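Local structure of transketolase (Campylobacter jejuni, 3L84) at residues 5-14 with 33-44; 65-73 with 91-102. The protein belongs to the transketolase family of thiamine diphosphate-binding enzymes and assembles as a pair of identical chains, each with two thiamine diphosphate-binding-type domains and a C-terminal domain. All coordinates share one frame; numbering follows the deposited sequence. Where two conformers were deposited one is given.

In the fold
From the N terminus, the chain runs up helix 3-24, turns, and comes back through helix 30-42; contact 1 closes this first hairpin of helices by packing 5-14 against 33-44. Only after that does strand 60-63, at one edge of the parallel sheet, lead into helix 69-79. Contact 2 then closes the next excursion, laying the irregular loop 91-102 against 65-73. The two closures follow in series, neither nested nor crossed, with centres about 19 Å apart. Leu71 joins them: its side chain packs on Leu13, Leu35 and Leu39, so helix 69-79 backs the helical pair while meeting the loop that reaches the second subunit.

Contact 1: residues 5-14 with 33-44; sequences ILQEQANTLR and LGLADILSVLSY. With GOL (glycerol), chain B.
The packing of helices 3-24 and 30-42 uses Ser40 as a knob, fitted into a hole made by Leu6, Gln9, Ala10 and Leu13. In the conformer described here, its OG stands anti to its own carbonyl carbon (chi1 -66°) and bonds back to Ala36 O at 2.8 Å; this oxygen also takes Ser40 N, from the other face of its plane. The axes of segments 5-14 and 33-42 run at 131° with a closest approach of 8.2 Å, an antiparallel-leaning helical hairpin in the thiamine diphosphate-binding domain. Ala10 and Ala36 meet CB to CB where the backbones come close, consistent with the short spacing, and polar grips hold both ends.

At one end the extended Arg14 chain passes over Ala36 CB, which lies beneath a guanidinium face, and meets Asp37 end-on: NH1 to OD1 at 3.1 Å and NH2 to OD2 at 2.9 Å. Both oxygens lie in the guanidinium plane but are met from above the carboxylate plane, since the two planes are 54° apart. NH2 also reaches Leu33 O at 2.9 Å, while NE bonds to Lys244 O and Asp37 OD2 to His215, so several bonds fix the pair.

Toward the other end, Tyr44 OH donates to Gln9 OE1 at 2.7 Å, the amide standing nearly upright to the ring, and OH is bonded to Arg289 as well. Leu6 CD1, in the conformer given, approaches the same ring obliquely at CE2, 3.6 Å away. Glycerol puts C1 over one ring face, and its O1 takes Gln9 NE2 at 2.9 Å and donates to Ser43 OG.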
loop_
_atom_site.group_PDB
_atom_site.type_symbol
_atom_site.label_atom_id
_atom_site.label_comp_id
_atom_site.label_asym_id
_atom_site.label_seq_id
_atom_site.Cartn_x
_atom_site.Cartn_y
_atom_site.Cartn_z
ATOM N N ILE A 5 26.254 -22.622 30.062
ATOM C CA ILE A 5 26.811 -22.051 28.838
ATOM C C ILE A 5 25.742 -21.229 28.129
ATOM O O ILE A 5 26.034 -20.138 27.620
ATOM C CB ILE A 5 27.440 -23.085 27.857
ATOM C CG1 ILE A 5 28.081 -22.388 26.643
ATOM C CG2 ILE A 5 26.442 -24.040 27.324
ATOM C CD1 ILE A 5 29.277 -21.506 26.968
ATOM N N LEU A 6 24.486 -21.694 28.114
ATOM C CA LEU A 6 23.432 -20.949 27.420
ATOM C C LEU A 6 23.186 -19.586 28.059
ATOM O O LEU A 6 22.971 -18.602 27.361
ATOM C CB LEU A 6 22.121 -21.735 27.361
ATOM C CG LEU A 6 22.043 -22.741 26.205
ATOM C CD1 LEU A 6 21.946 -21.995 24.875
ATOM C CD2 LEU A 6 23.219 -23.691 26.192
ATOM N N GLN A 7 23.221 -19.526 29.380
ATOM C CA GLN A 7 23.034 -18.259 30.066
ATOM C C GLN A 7 24.154 -17.275 29.716
ATOM O O GLN A 7 23.901 -16.106 29.424
ATOM C CB GLN A 7 23.023 -18.482 31.566
ATOM C CG GLN A 7 22.778 -17.240 32.338
ATOM C CD GLN A 7 22.791 -17.515 33.834
ATOM O OE1 GLN A 7 23.395 -16.760 34.613
ATOM N NE2 GLN A 7 22.141 -18.613 34.244
ATOM N N GLU A 8 25.390 -17.761 29.708
ATOM C CA GLU A 8 26.498 -16.908 29.338
ATOM C C GLU A 8 26.380 -16.432 27.894
ATOM O O GLU A 8 26.584 -15.261 27.586
ATOM C CB GLU A 8 27.842 -17.591 29.573
ATOM C CG GLU A 8 29.009 -16.587 29.492
ATOM C CD GLU A 8 30.391 -17.210 29.468
ATOM O OE1 GLU A 8 30.800 -17.677 28.377
ATOM O OE2 GLU A 8 31.082 -17.191 30.516
ATOM N N GLN A 9 26.016 -17.345 26.983
ATOM C CA GLN A 9 25.817 -16.992 25.572
ATOM C C GLN A 9 24.727 -15.948 25.418
ATOM O O GLN A 9 24.898 -14.952 24.691
ATOM C CB GLN A 9 25.519 -18.251 24.745
ATOM C CG GLN A 9 26.745 -19.084 24.492
ATOM C CD GLN A 9 26.412 -20.277 23.616
ATOM O OE1 GLN A 9 25.837 -21.262 24.093
ATOM N NE2 GLN A 9 26.693 -20.159 22.322
ATOM N N ALA A 10 23.600 -16.149 26.081
ATOM C CA ALA A 10 22.469 -15.208 25.972
ATOM C C ALA A 10 22.856 -13.859 26.520
ATOM O O ALA A 10 22.554 -12.811 25.919
ATOM C CB ALA A 10 21.233 -15.762 26.674
ATOM N N ASN A 11 23.535 -13.835 27.660
ATOM C CA ASN A 11 23.929 -12.566 28.222
ATOM C C ASN A 11 24.997 -11.852 27.389
ATOM O O ASN A 11 25.003 -10.627 27.318
ATOM C CB ASN A 11 24.337 -12.749 29.692
ATOM C CG ASN A 11 23.130 -12.990 30.584
ATOM O OD1 ASN A 11 22.014 -12.587 30.246
ATOM N ND2 ASN A 11 23.330 -13.659 31.711
ATOM N N THR A 12 25.857 -12.617 26.723
ATOM C CA THR A 12 26.828 -12.039 25.787
ATOM C C THR A 12 26.067 -11.299 24.700
ATOM O O THR A 12 26.390 -10.154 24.368
ATOM C CB THR A 12 27.752 -13.108 25.195
ATOM O OG1 THR A 12 28.486 -13.735 26.271
ATOM C CG2 THR A 12 28.756 -12.488 24.210
ATOM N N LEU A 13 25.061 -11.948 24.123
ATOM C CA LEU A 13 24.229 -11.281 23.115
ATOM C C LEU A 13 23.527 -10.056 23.683
ATOM O O LEU A 13 23.443 -9.026 22.999
ATOM C CB LEU A 13 23.197 -12.248 22.531
ATOM C CG LEU A 13 23.680 -13.389 21.634
ATOM C CD1 LEU A 13 22.589 -14.473 21.533
ATOM C CD2 LEU A 13 24.113 -12.895 20.250
ATOM N N ARG A 14 22.969 -10.155 24.897
ATOM C CA ARG A 14 22.291 -9.012 25.508
ATOM C C ARG A 14 23.211 -7.825 25.632
ATOM O O ARG A 14 22.837 -6.695 25.280
ATOM C CB ARG A 14 21.801 -9.338 26.921
ATOM C CG ARG A 14 20.632 -10.302 27.021
ATOM C CD ARG A 14 20.095 -10.338 28.450
ATOM N NE ARG A 14 18.798 -10.958 28.392
ATOM C CZ ARG A 14 18.546 -12.251 28.379
ATOM N NH1 ARG A 14 19.451 -13.164 28.653
ATOM N NH2 ARG A 14 17.305 -12.633 28.101
ATOM N N LEU A 33 17.147 -7.905 24.079
ATOM C CA LEU A 33 17.212 -8.504 25.408
ATOM C C LEU A 33 16.115 -9.542 25.613
ATOM O O LEU A 33 16.363 -10.579 26.236
ATOM C CB LEU A 33 17.174 -7.436 26.511
ATOM C CG LEU A 33 18.535 -6.932 26.982
ATOM C CD1 LEU A 33 19.373 -6.333 25.844
ATOM C CD2 LEU A 33 18.349 -5.909 28.084
ATOM N N GLY A 34 14.932 -9.286 25.079
ATOM C CA GLY A 34 13.822 -10.220 25.179
ATOM C C GLY A 34 14.023 -11.483 24.376
ATOM O O GLY A 34 13.500 -12.517 24.757
ATOM N N LEU A 35 14.802 -11.398 23.304
ATOM C CA LEU A 35 14.975 -12.487 22.351
ATOM C C LEU A 35 16.295 -13.252 22.543
ATOM O O LEU A 35 16.546 -14.261 21.877
ATOM C CB LEU A 35 14.904 -11.985 20.911
ATOM C CG LEU A 35 13.509 -11.548 20.470
ATOM C CD1 LEU A 35 13.631 -10.783 19.153
ATOM C CD2 LEU A 35 12.631 -12.747 20.339
ATOM N N ALA A 36 17.145 -12.808 23.462
ATOM C CA ALA A 36 18.499 -13.354 23.539
ATOM C C ALA A 36 18.565 -14.821 23.953
ATOM O O ALA A 36 19.427 -15.562 23.455
ATOM C CB ALA A 36 19.363 -12.518 24.470
ATOM N N ASP A 37 17.634 -15.241 24.810
ATOM C CA ASP A 37 17.623 -16.637 25.211
ATOM C C ASP A 37 17.190 -17.538 24.045
ATOM O O ASP A 37 17.786 -18.597 23.803
ATOM C CB ASP A 37 16.718 -16.845 26.432
ATOM C CG ASP A 37 17.155 -16.015 27.627
ATOM O OD1 ASP A 37 18.373 -15.944 27.917
ATOM O OD2 ASP A 37 16.293 -15.372 28.248
ATOM N N ILE A 38 16.155 -17.123 23.319
ATOM C CA ILE A 38 15.711 -17.837 22.143
ATOM C C ILE A 38 16.829 -17.967 21.119
ATOM O O ILE A 38 17.054 -19.041 20.582
ATOM C CB ILE A 38 14.470 -17.154 21.532
ATOM C CG1 ILE A 38 13.256 -17.304 22.470
ATOM C CG2 ILE A 38 14.185 -17.700 20.103
ATOM C CD1 ILE A 38 12.085 -16.338 22.175
ATOM N N LEU A 39 17.506 -16.854 20.792
ATOM C CA LEU A 39 18.582 -16.925 19.787
ATOM C C LEU A 39 19.741 -17.799 20.229
ATOM O O LEU A 39 20.318 -18.506 19.421
ATOM C CB LEU A 39 19.016 -15.512 19.373
ATOM C CG LEU A 39 19.962 -15.490 18.165
ATOM C CD1 LEU A 39 19.408 -16.152 16.920
ATOM C CD2 LEU A 39 20.343 -14.030 17.866
ATOM N N SER A 40 20.072 -17.764 21.511
ATOM C CA SER A 40 21.117 -18.632 22.009
ATOM C C SER A 40 20.818 -20.096 21.770
ATOM O O SER A 40 21.668 -20.844 21.308
ATOM C CB SER A 40 21.324 -18.352 23.476
ATOM O OG SER A 40 21.834 -17.048 23.591
ATOM N N VAL A 41 19.590 -20.520 22.069
ATOM C CA VAL A 41 19.216 -21.895 21.781
ATOM C C VAL A 41 19.139 -22.185 20.282
ATOM O O VAL A 41 19.608 -23.192 19.792
ATOM C CB VAL A 41 17.884 -22.248 22.441
ATOM C CG1 VAL A 41 17.510 -23.674 22.140
ATOM C CG2 VAL A 41 17.977 -22.051 23.965
ATOM N N LEU A 42 18.551 -21.253 19.537
ATOM C CA LEU A 42 18.438 -21.408 18.092
ATOM C C LEU A 42 19.801 -21.581 17.437
ATOM O O LEU A 42 19.908 -22.290 16.439
ATOM C CB LEU A 42 17.683 -20.205 17.481
ATOM C CG LEU A 42 17.392 -20.288 15.995
ATOM C CD1 LEU A 42 16.573 -21.505 15.587
ATOM C CD2 LEU A 42 16.656 -19.020 15.561
ATOM N N SER A 43 20.849 -20.960 17.972
ATOM C CA SER A 43 22.190 -21.116 17.403
ATOM C C SER A 43 22.655 -22.582 17.320
ATOM O O SER A 43 23.490 -22.914 16.474
ATOM C CB SER A 43 23.233 -20.289 18.164
ATOM O OG SER A 43 23.554 -20.857 19.422
ATOM N N TYR A 44 22.129 -23.453 18.178
ATOM C CA TYR A 44 22.472 -24.881 18.163
ATOM C C TYR A 44 21.715 -25.647 17.106
ATOM O O TYR A 44 22.077 -26.774 16.798
ATOM C CB TYR A 44 22.194 -25.501 19.541
ATOM C CG TYR A 44 23.164 -25.057 20.600
ATOM C CD1 TYR A 44 24.275 -25.843 20.913
ATOM C CD2 TYR A 44 23.015 -23.835 21.246
ATOM C CE1 TYR A 44 25.180 -25.436 21.850
ATOM C CE2 TYR A 44 23.935 -23.418 22.199
ATOM C CZ TYR A 44 25.016 -24.230 22.503
ATOM O OH TYR A 44 25.931 -23.840 23.446
HETATM C C1 GOL B . 26.463 -22.828 19.365
HETATM O O1 GOL B . 26.174 -21.541 19.868
HETATM C C2 GOL B . 26.729 -22.830 17.856
HETATM O O2 GOL B . 27.749 -21.907 17.513
HETATM C C3 GOL B . 27.147 -24.216 17.381
HETATM O O3 GOL B . 26.183 -25.176 17.800
#

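Contact 2: residues 65-73 with 91-102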
loop_
_atom_site.group_PDB
_atom_site.type_symbol
_atom_site.label_atom_id
_atom_site.label_comp_id
_atom_site.label_asym_id
_atom_site.label_seq_id
_atom_site.Cartn_x
_atom_site.Cartn_y
_atom_site.Cartn_z
ATOM N N GLY A 65 11.238 -8.098 12.568
ATOM C CA GLY A 65 11.385 -6.864 13.306
ATOM C C GLY A 65 12.813 -6.400 13.107
ATOM O O GLY A 65 13.692 -6.696 13.928
ATOM N N GLY A 66 13.059 -5.668 12.026
ATOM C CA GLY A 66 14.423 -5.224 11.683
ATOM C C GLY A 66 14.976 -4.293 12.732
ATOM O O GLY A 66 16.190 -4.123 12.824
ATOM N N HIS A 67 14.110 -3.703 13.538
ATOM C CA HIS A 67 14.540 -2.889 14.672
ATOM C C HIS A 67 15.456 -3.638 15.613
ATOM O O HIS A 67 16.233 -2.979 16.294
ATOM C CB HIS A 67 13.361 -2.269 15.425
ATOM C CG HIS A 67 12.379 -3.263 15.917
ATOM N ND1 HIS A 67 12.468 -3.885 17.141
ATOM C CD2 HIS A 67 11.304 -3.794 15.299
ATOM C CE1 HIS A 67 11.447 -4.723 17.273
ATOM N NE2 HIS A 67 10.745 -4.706 16.152
ATOM N N ALA A 68 15.381 -4.970 15.663
ATOM C CA ALA A 68 16.240 -5.783 16.509
ATOM C C ALA A 68 17.605 -6.106 15.876
ATOM O O ALA A 68 18.279 -7.079 16.262
ATOM C CB ALA A 68 15.473 -7.063 16.937
ATOM N N SER A 69 18.009 -5.271 14.932
ATOM C CA SER A 69 19.269 -5.392 14.224
ATOM C C SER A 69 20.479 -5.595 15.124
ATOM O O SER A 69 21.367 -6.341 14.752
ATOM C CB SER A 69 19.457 -4.156 13.356
ATOM O OG SER A 69 19.417 -3.004 14.159
ATOM N N ALA A 70 20.542 -4.945 16.291
ATOM C CA ALA A 70 21.730 -5.107 17.106
ATOM C C ALA A 70 21.939 -6.565 17.515
ATOM O O ALA A 70 23.056 -7.058 17.623
ATOM C CB ALA A 70 21.651 -4.209 18.358
ATOM N N LEU A 71 20.850 -7.266 17.762
ATOM C CA LEU A 71 20.945 -8.678 18.138
ATOM C C LEU A 71 21.432 -9.525 16.963
ATOM O O LEU A 71 22.279 -10.409 17.120
ATOM C CB LEU A 71 19.592 -9.211 18.623
ATOM C CG LEU A 71 19.563 -10.664 19.085
ATOM C CD1 LEU A 71 20.422 -10.857 20.332
ATOM C CD2 LEU A 71 18.107 -11.182 19.351
ATOM N N LEU A 72 20.878 -9.273 15.768
ATOM C CA LEU A 72 21.342 -9.964 14.571
ATOM C C LEU A 72 22.823 -9.728 14.341
ATOM O O LEU A 72 23.581 -10.670 14.119
ATOM C CB LEU A 72 20.542 -9.549 13.343
ATOM C CG LEU A 72 20.972 -10.156 11.996
ATOM C CD1 LEU A 72 20.932 -11.647 11.995
ATOM C CD2 LEU A 72 20.101 -9.548 10.909
ATOM N N TYR A 73 23.255 -8.474 14.411
ATOM C CA TYR A 73 24.666 -8.164 14.179
ATOM C C TYR A 73 25.566 -8.821 15.231
ATOM O O TYR A 73 26.635 -9.328 14.904
ATOM C CB TYR A 73 24.865 -6.651 14.216
ATOM C CG TYR A 73 24.145 -5.873 13.144
ATOM C CD1 TYR A 73 23.864 -6.415 11.929
ATOM C CD2 TYR A 73 23.756 -4.562 13.363
ATOM C CE1 TYR A 73 23.209 -5.668 10.944
ATOM C CE2 TYR A 73 23.133 -3.808 12.404
ATOM C CZ TYR A 73 22.831 -4.355 11.212
ATOM O OH TYR A 73 22.186 -3.611 10.228
ATOM N N PHE A 91 27.628 0.922 14.956
ATOM C CA PHE A 91 26.209 0.778 14.788
ATOM C C PHE A 91 25.530 2.130 14.549
ATOM O O PHE A 91 25.768 3.103 15.246
ATOM C CB PHE A 91 25.660 0.108 16.048
ATOM C CG PHE A 91 24.173 -0.164 16.064
ATOM C CD1 PHE A 91 23.575 -1.013 15.128
ATOM C CD2 PHE A 91 23.355 0.368 17.055
ATOM C CE1 PHE A 91 22.228 -1.336 15.214
ATOM C CE2 PHE A 91 22.018 0.041 17.142
ATOM C CZ PHE A 91 21.461 -0.811 16.227
ATOM N N ARG A 92 24.710 2.148 13.530
ATOM C CA ARG A 92 23.873 3.301 13.190
ATOM C C ARG A 92 24.639 4.549 12.743
ATOM O O ARG A 92 24.065 5.620 12.635
ATOM C CB ARG A 92 22.857 3.626 14.293
ATOM C CG ARG A 92 21.668 2.668 14.318
ATOM C CD ARG A 92 20.753 2.818 15.579
ATOM N NE ARG A 92 19.547 2.085 15.280
ATOM C CZ ARG A 92 18.388 2.577 14.859
ATOM N NH1 ARG A 92 18.123 3.859 14.928
ATOM N NH2 ARG A 92 17.468 1.754 14.367
ATOM N N GLN A 93 25.904 4.399 12.420
ATOM C CA GLN A 93 26.734 5.523 11.967
ATOM C C GLN A 93 26.861 5.532 10.441
ATOM O O GLN A 93 26.901 4.469 9.792
ATOM C CB GLN A 93 28.109 5.493 12.601
ATOM C CG GLN A 93 28.080 5.519 14.127
ATOM C CD GLN A 93 27.071 6.499 14.673
ATOM O OE1 GLN A 93 26.058 6.108 15.311
ATOM N NE2 GLN A 93 27.251 7.763 14.354
ATOM N N LEU A 94 26.991 6.735 9.883
ATOM C CA LEU A 94 27.030 6.886 8.447
ATOM C C LEU A 94 28.087 6.000 7.825
ATOM O O LEU A 94 29.247 6.005 8.233
ATOM C CB LEU A 94 27.288 8.331 8.069
ATOM C CG LEU A 94 27.185 8.681 6.603
ATOM C CD1 LEU A 94 25.696 8.616 6.207
ATOM C CD2 LEU A 94 27.765 10.077 6.332
ATOM N N HIS A 95 27.643 5.225 6.833
ATOM C CA HIS A 95 28.447 4.344 6.003
ATOM C C HIS A 95 28.999 3.120 6.699
ATOM O O HIS A 95 29.855 2.418 6.141
ATOM C CB HIS A 95 29.518 5.115 5.230
ATOM C CG HIS A 95 28.959 6.235 4.376
ATOM N ND1 HIS A 95 29.555 7.475 4.290
ATOM C CD2 HIS A 95 27.817 6.318 3.645
ATOM C CE1 HIS A 95 28.838 8.256 3.499
ATOM N NE2 HIS A 95 27.764 7.589 3.111
ATOM N N SER A 96 28.481 2.793 7.865
ATOM C CA SER A 96 28.920 1.567 8.552
ATOM C C SER A 96 28.288 0.317 7.950
ATOM O O SER A 96 27.302 0.406 7.224
ATOM C CB SER A 96 28.630 1.613 10.037
ATOM O OG SER A 96 27.309 1.215 10.324
ATOM N N LYS A 97 28.839 -0.839 8.335
ATOM C CA LYS A 97 28.296 -2.158 7.990
ATOM C C LYS A 97 27.137 -2.577 8.894
ATOM O O LYS A 97 26.579 -3.681 8.739
ATOM C CB LYS A 97 29.394 -3.235 8.062
ATOM C CG LYS A 97 30.506 -3.063 7.039
ATOM C CD LYS A 97 31.395 -4.306 6.961
ATOM C CE LYS A 97 32.530 -4.086 5.961
ATOM N NZ LYS A 97 33.490 -5.226 5.929
ATOM N N THR A 98 26.773 -1.707 9.856
ATOM C CA THR A 98 25.760 -2.004 10.865
ATOM C C THR A 98 24.696 -0.915 10.911
ATOM O O THR A 98 24.497 -0.263 11.928
ATOM C CB THR A 98 26.441 -2.197 12.225
ATOM O OG1 THR A 98 27.358 -1.106 12.404
ATOM C CG2 THR A 98 27.192 -3.532 12.264
ATOM N N PRO A 99 23.943 -0.739 9.829
ATOM C CA PRO A 99 22.883 0.249 9.789
ATOM C C PRO A 99 21.735 -0.110 10.737
ATOM O O PRO A 99 21.575 -1.237 11.185
ATOM C CB PRO A 99 22.402 0.183 8.328
ATOM C CG PRO A 99 22.770 -1.184 7.863
ATOM C CD PRO A 99 24.071 -1.417 8.528
ATOM N N GLY A 100 20.888 0.883 11.012
ATOM C CA GLY A 100 19.816 0.720 12.018
ATOM C C GLY A 100 18.823 -0.376 11.757
ATOM O O GLY A 100 18.275 -0.925 12.705
ATOM N N HIS A 101 18.539 -0.635 10.489
ATOM C CA HIS A 101 17.775 -1.804 10.086
ATOM C C HIS A 101 18.612 -2.605 9.102
ATOM O O HIS A 101 19.430 -2.034 8.387
ATOM C CB HIS A 101 16.408 -1.440 9.481
ATOM C CG HIS A 101 15.527 -0.713 10.441
ATOM N ND1 HIS A 101 14.544 -1.307 11.209
ATOM C CD2 HIS A 101 15.562 0.586 10.825
ATOM C CE1 HIS A 101 14.002 -0.383 11.999
ATOM N NE2 HIS A 101 14.595 0.763 11.780
ATOM N N PRO A 102 18.474 -3.930 9.048
ATOM C CA PRO A 102 19.448 -4.722 8.266
ATOM C C PRO A 102 19.315 -4.553 6.756
ATOM O O PRO A 102 18.189 -4.427 6.214
ATOM C CB PRO A 102 19.134 -6.166 8.680
ATOM C CG PRO A 102 18.354 -6.044 9.998
ATOM C CD PRO A 102 17.538 -4.801 9.785
HETATM O O HOH W 1 18.044 -0.421 16.378
#
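Ser69 holds OG between its backbone N and carbonyl carbon (chi1 58°), and Tyr73, one turn on, carries its ring anti to its own carbonyl carbon (chi1 -63°); together they turn two hydroxyls onto successive carbonyls of the loop 91-102. Ser69 OG donates to Gly100 O at 2.8 Å from above the carbonyl plane. Tyr73 OH donates to Pro99 O at 2.6 Å, the acceptor lying at the ring edge.

The tyrosine ring is filled in on both faces. Thr98 CG2 makes a CH-pi contact with one, 4.0 Å from the ring centroid, and Ser69 O sits near the rim of the opposite one. Phe91 meets the ring edge to edge, CE1 to Tyr73 CE2 at 3.9 Å, while its own edge also touches Ser69 OG and its CZ nears Ala70 CB. Thr98 OG1 turns elsewhere, to Asp87 O. Farther along, Pro102 CG fits against Leu72 CD2 at 4.0 Å, and its CD lies 3.4 Å from Gly66 O.

This is a helix start gripping a coil at the subunit interface of the thiamine diphosphate-binding domain. In the second subunit, Asp449 forms a salt bridge with Arg92, Ser608 bonds to Gly100 N, and His453 stacks on His101. Arg92 NH2 also gives Gly100 O a long bond of 3.3 Å, from the face opposite Ser69.

Two buried carbonyls of a loop without regular structure are thus satisfied by side chains, and Gly100 O is held on both faces, which should limit reorientation of its peptide next to the second subunit.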